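Local coordinates for NADH kinase POS5 (Saccharomyces cerevisiae, PDB 3AFO), which phosphorylates both NADH and NAD(+) at the expense of ATP, with a twofold preference for NADH, making it a key source of the cellular reductant NADPH, at residues Q166-S170 / S171-C175; I217-G221 / E222-R226. One frame throughout, in Å; residues are numbered along the deposited sequence.

Interaction 1 (Q166-S170 / S171-C175); sequences QEVIS and SRAKC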
loop_
_atom_site.group_PDB
_atom_site.type_symbol
_atom_site.label_atom_id
_atom_site.label_comp_id
_atom_site.label_asym_id
_atom_site.label_seq_id
_atom_site.Cartn_x
_atom_site.Cartn_y
_atom_site.Cartn_z
ATOM N N GLN A 166 21.059 38.878 -0.270
ATOM C CA GLN A 166 20.983 40.077 -1.123
ATOM C C GLN A 166 19.578 40.256 -1.724
ATOM O O GLN A 166 18.989 41.334 -1.647
ATOM C CB GLN A 166 22.032 39.970 -2.245
ATOM C CG GLN A 166 22.421 41.281 -2.940
ATOM C CD GLN A 166 23.599 41.110 -3.895
ATOM O OE1 GLN A 166 23.473 40.496 -4.961
ATOM N NE2 GLN A 166 24.751 41.658 -3.516
ATOM N N GLU A 167 19.046 39.183 -2.302
ATOM C CA GLU A 167 17.713 39.186 -2.932
ATOM C C GLU A 167 16.615 39.404 -1.902
ATOM O O GLU A 167 15.640 40.131 -2.156
ATOM C CB GLU A 167 17.455 37.881 -3.703
ATOM C CG GLU A 167 18.354 37.667 -4.928
ATOM C CD GLU A 167 18.399 38.881 -5.864
ATOM O OE1 GLU A 167 17.335 39.308 -6.364
ATOM O OE2 GLU A 167 19.506 39.413 -6.096
ATOM N N VAL A 168 16.786 38.782 -0.735
ATOM C CA VAL A 168 15.807 38.859 0.330
ATOM C C VAL A 168 15.704 40.293 0.854
ATOM O O VAL A 168 14.622 40.867 0.852
ATOM C CB VAL A 168 16.110 37.857 1.473
ATOM C CG1 VAL A 168 15.211 38.119 2.690
ATOM C CG2 VAL A 168 15.948 36.393 0.978
ATOM N N ILE A 169 16.831 40.868 1.276
ATOM C CA ILE A 169 16.847 42.209 1.874
ATOM C C ILE A 169 16.417 43.316 0.887
ATOM O O ILE A 169 15.832 44.317 1.285
ATOM C CB ILE A 169 18.228 42.510 2.573
ATOM C CG1 ILE A 169 18.170 43.801 3.403
ATOM C CG2 ILE A 169 19.398 42.499 1.569
ATOM C CD1 ILE A 169 19.230 43.860 4.518
ATOM N N SER A 170 16.682 43.111 -0.399
ATOM C CA SER A 170 16.317 44.078 -1.433
ATOM C C SER A 170 14.861 43.942 -1.894
ATOM O O SER A 170 14.480 44.523 -2.910
ATOM C CB SER A 170 17.220 43.920 -2.650
ATOM O OG SER A 170 18.589 43.874 -2.289
ATOM N N SER A 171 14.062 43.176 -1.155
ATOM C CA SER A 171 12.649 42.923 -1.507
ATOM C C SER A 171 12.447 42.277 -2.886
ATOM O O SER A 171 11.440 42.534 -3.551
ATOM C CB SER A 171 11.801 44.206 -1.376
ATOM O OG SER A 171 11.776 44.674 -0.039
ATOM N N ARG A 172 13.383 41.431 -3.310
ATOM C CA ARG A 172 13.235 40.711 -4.592
ATOM C C ARG A 172 12.980 39.191 -4.461
ATOM O O ARG A 172 12.910 38.478 -5.465
ATOM C CB ARG A 172 14.444 40.948 -5.500
ATOM C CG ARG A 172 14.683 42.425 -5.864
ATOM C CD ARG A 172 15.727 42.541 -6.958
ATOM N NE ARG A 172 17.054 42.136 -6.493
ATOM C CZ ARG A 172 17.957 42.977 -5.992
ATOM N NH1 ARG A 172 17.679 44.273 -5.893
ATOM N NH2 ARG A 172 19.138 42.524 -5.586
ATOM N N ALA A 173 12.859 38.704 -3.234
ATOM C CA ALA A 173 12.633 37.279 -3.006
ATOM C C ALA A 173 11.147 36.947 -3.020
ATOM O O ALA A 173 10.291 37.826 -2.827
ATOM C CB ALA A 173 13.253 36.845 -1.688
ATOM N N LYS A 174 10.853 35.665 -3.236
ATOM C CA LYS A 174 9.487 35.153 -3.166
ATOM C C LYS A 174 9.406 34.010 -2.161
ATOM O O LYS A 174 10.396 33.305 -1.932
ATOM C CB LYS A 174 9.014 34.698 -4.541
ATOM C CG LYS A 174 8.646 35.855 -5.459
ATOM C CD LYS A 174 8.207 35.358 -6.815
ATOM C CE LYS A 174 7.961 36.505 -7.765
ATOM N NZ LYS A 174 7.569 35.953 -9.089
ATOM N N CYS A 175 8.226 33.843 -1.566
ATOM C CA CYS A 175 8.005 32.869 -0.505
ATOM C C CYS A 175 6.834 31.946 -0.831
ATOM O O CYS A 175 5.855 32.371 -1.455
ATOM C CB CYS A 175 7.684 33.581 0.805
ATOM S SG CYS A 175 9.067 34.468 1.553
HETATM O O HOH W 1 15.067 37.663 -6.728
HETATM O O HOH W 2 12.574 39.803 -0.483
HETATM O O HOH W 3 15.159 45.704 -5.243
#
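R172 folds back along the end of the helix to grip E167 side-on, and this salt bridge is the main side-chain link of the turn. R172 NE meets E167 OE1 at 2.8 Å and R172 NH2 meets E167 OE2 at 3.2 Å, both nearly straight. The carboxylate lies at the rim of the guanidinium, close to its plane, but is itself turned 48° from it, so each oxygen is approached from above the carboxylate plane. The bend in the arginine chain at chi3 (-68°) swings the guanidinium back over the helix end, where CB of S170 sits over one face, toward the rim, 3.3 Å from NH1 of R172.

Among backbone bonds, R172 N reaches E167 O at 2.8 Å and S171 N reaches V168 O at 3.1 Å. The hydroxyl of S170 turns back to Q166 O (S170 OG to Q166 O 2.7 Å), which also accepts from S170 N on the opposite face. OG of S171 is hydrogen-bonded to N of W37. Three waters bridge the two segments: one joins E167 OE1 to R172 O, another V168 O to A173 N, a third S170 O to R172 NH1.

The apolar part is small: CB of A173 rests on CG2 of V168 at 3.8 Å. With S171 as the positive-phi C-prime residue, this is a Schellman motif, ending helix 161-169 just ahead of strand 174-186.

Interaction 2 (I217-G221 / E222-R226); sequences IFIDG and EFLTR
I217 pairs with both L224 and T225, the hallmark of a classic beta bulge. Its N donates to T225 O at 2.9 Å, and its O takes L224 N at 2.8 Å and, weakly, T225 N. Its CG2 lies beside CD2 of L224, 3.9 Å away, the two side chains pointing the same way.

F218, on the other face of the sheet, faces F223 in a non-hydrogen-bonded pair. The F223 edge meets the F218 face in a T-shaped stack, centroids 5.3 Å apart and planes at 63°, with CD1 of F223 over the rim. With chi1 at 177°, the F223 side chain extends away from its own amide nitrogen, which lays that edge across the neighbouring ring. A leucine in place of F218 would probably cost F223 the ring face its edge rests on and R283 its cation-pi partner.

I219 resumes the ladder with E222, I219 N to E222 O 2.8 Å and I219 O to E222 N 2.9 Å, and its CD1 touches CD2 of L224 at 3.7 Å. D220 and G221, both at positive phi, are the central pair of the type I' turn. The F218 and F223 rings thus share one face, I217, I219 and L224 pack together on the other, and salt bridges from D220 to K31 and E222 to R366 of the second subunit tie the hairpin to its partner.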
loop_
_atom_site.group_PDB
_atom_site.type_symbol
_atom_site.label_atom_id
_atom_site.label_comp_id
_atom_site.label_asym_id
_atom_site.label_seq_id
_atom_site.Cartn_x
_atom_site.Cartn_y
_atom_site.Cartn_z
ATOM N N ILE A 217 -11.562 8.446 17.170
ATOM C CA ILE A 217 -11.386 9.600 16.308
ATOM C C ILE A 217 -12.741 10.181 15.921
ATOM O O ILE A 217 -13.637 9.452 15.469
ATOM C CB ILE A 217 -10.595 9.217 15.021
ATOM C CG1 ILE A 217 -9.205 8.678 15.392
ATOM C CG2 ILE A 217 -10.483 10.422 14.093
ATOM C CD1 ILE A 217 -8.478 7.957 14.266
ATOM N N PHE A 218 -12.879 11.492 16.108
ATOM C CA PHE A 218 -14.116 12.194 15.786
ATOM C C PHE A 218 -13.794 13.320 14.822
ATOM O O PHE A 218 -12.835 14.069 15.033
ATOM C CB PHE A 218 -14.791 12.765 17.053
ATOM C CG PHE A 218 -15.097 11.722 18.121
ATOM C CD1 PHE A 218 -16.403 11.252 18.300
ATOM C CD2 PHE A 218 -14.095 11.233 18.948
ATOM C CE1 PHE A 218 -16.700 10.293 19.275
ATOM C CE2 PHE A 218 -14.376 10.264 19.940
ATOM C CZ PHE A 218 -15.683 9.799 20.103
ATOM N N ILE A 219 -14.590 13.435 13.767
ATOM C CA ILE A 219 -14.452 14.523 12.813
ATOM C C ILE A 219 -15.735 15.350 12.846
ATOM O O ILE A 219 -16.831 14.802 12.741
ATOM C CB ILE A 219 -14.162 14.007 11.376
ATOM C CG1 ILE A 219 -12.811 13.273 11.347
ATOM C CG2 ILE A 219 -14.135 15.173 10.386
ATOM C CD1 ILE A 219 -12.591 12.376 10.123
ATOM N N ASP A 220 -15.589 16.659 13.043
ATOM C CA ASP A 220 -16.734 17.576 13.082
ATOM C C ASP A 220 -17.814 17.088 14.064
ATOM O O ASP A 220 -19.011 17.178 13.799
ATOM C CB ASP A 220 -17.291 17.779 11.660
ATOM C CG ASP A 220 -16.230 18.281 10.688
ATOM O OD1 ASP A 220 -15.345 19.038 11.131
ATOM O OD2 ASP A 220 -16.268 17.918 9.490
ATOM N N GLY A 221 -17.367 16.550 15.194
ATOM C CA GLY A 221 -18.269 16.054 16.232
ATOM C C GLY A 221 -18.874 14.679 16.007
ATOM O O GLY A 221 -19.558 14.174 16.882
ATOM N N GLU A 222 -18.622 14.084 14.843
ATOM C CA GLU A 222 -19.147 12.766 14.507
ATOM C C GLU A 222 -18.061 11.718 14.708
ATOM O O GLU A 222 -16.904 11.950 14.370
ATOM C CB GLU A 222 -19.649 12.729 13.061
ATOM C CG GLU A 222 -19.900 11.315 12.540
ATOM C CD GLU A 222 -21.025 11.235 11.532
ATOM O OE1 GLU A 222 -20.814 11.625 10.367
ATOM O OE2 GLU A 222 -22.122 10.769 11.899
ATOM N N PHE A 223 -18.443 10.576 15.266
ATOM C CA PHE A 223 -17.520 9.485 15.482
ATOM C C PHE A 223 -17.126 8.892 14.130
ATOM O O PHE A 223 -17.993 8.535 13.323
ATOM C CB PHE A 223 -18.153 8.424 16.376
ATOM C CG PHE A 223 -17.286 7.236 16.589
ATOM C CD1 PHE A 223 -16.133 7.327 17.373
ATOM C CD2 PHE A 223 -17.606 6.018 15.996
ATOM C CE1 PHE A 223 -15.327 6.213 17.577
ATOM C CE2 PHE A 223 -16.802 4.904 16.203
ATOM C CZ PHE A 223 -15.673 5.006 16.992
ATOM N N LEU A 224 -15.819 8.841 13.874
ATOM C CA LEU A 224 -15.303 8.266 12.630
ATOM C C LEU A 224 -14.980 6.803 12.829
ATOM O O LEU A 224 -15.550 5.941 12.178
ATOM C CB LEU A 224 -14.054 9.007 12.114
ATOM C CG LEU A 224 -13.291 8.308 10.973
ATOM C CD1 LEU A 224 -14.047 8.400 9.638
ATOM C CD2 LEU A 224 -11.894 8.854 10.837
ATOM N N THR A 225 -14.051 6.523 13.740
ATOM C CA THR A 225 -13.589 5.168 13.903
ATOM C C THR A 225 -12.770 5.040 15.178
ATOM O O THR A 225 -12.236 6.034 15.685
ATOM C CB THR A 225 -12.715 4.736 12.665
ATOM O OG1 THR A 225 -12.612 3.312 12.623
ATOM C CG2 THR A 225 -11.320 5.377 12.708
ATOM N N ARG A 226 -12.689 3.815 15.681
ATOM C CA ARG A 226 -11.676 3.429 16.667
ATOM C C ARG A 226 -10.529 2.739 15.953
ATOM O O ARG A 226 -10.747 1.802 15.178
ATOM C CB ARG A 226 -12.264 2.450 17.684
ATOM C CG ARG A 226 -11.227 1.752 18.566
ATOM C CD ARG A 226 -11.263 2.287 19.993
ATOM N NE ARG A 226 -11.036 1.198 20.913
ATOM C CZ ARG A 226 -11.278 1.229 22.217
ATOM N NH1 ARG A 226 -11.763 2.320 22.822
ATOM N NH2 ARG A 226 -11.030 0.147 22.913
#

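Overall arrangement
From the N terminus, interaction 1 comes first: it closes the end of helix 161-169 and hands the chain to strand 174-186. Interaction 2 follows in series, neither nested nor crossed with it, and closes the hairpin of strands 213-219 and 222-228. The first belongs to the N-terminal ATP-NAD kinase domain, the second to the C-terminal one. They do not touch: their centres are about 44 Å apart, on opposite sides of the chain's centre, and their nearest atoms about 28 Å apart. Yet both reach the same antiparallel sheet, in which strands 316-321 and 282-286 connect strand 174-186 to the hairpin.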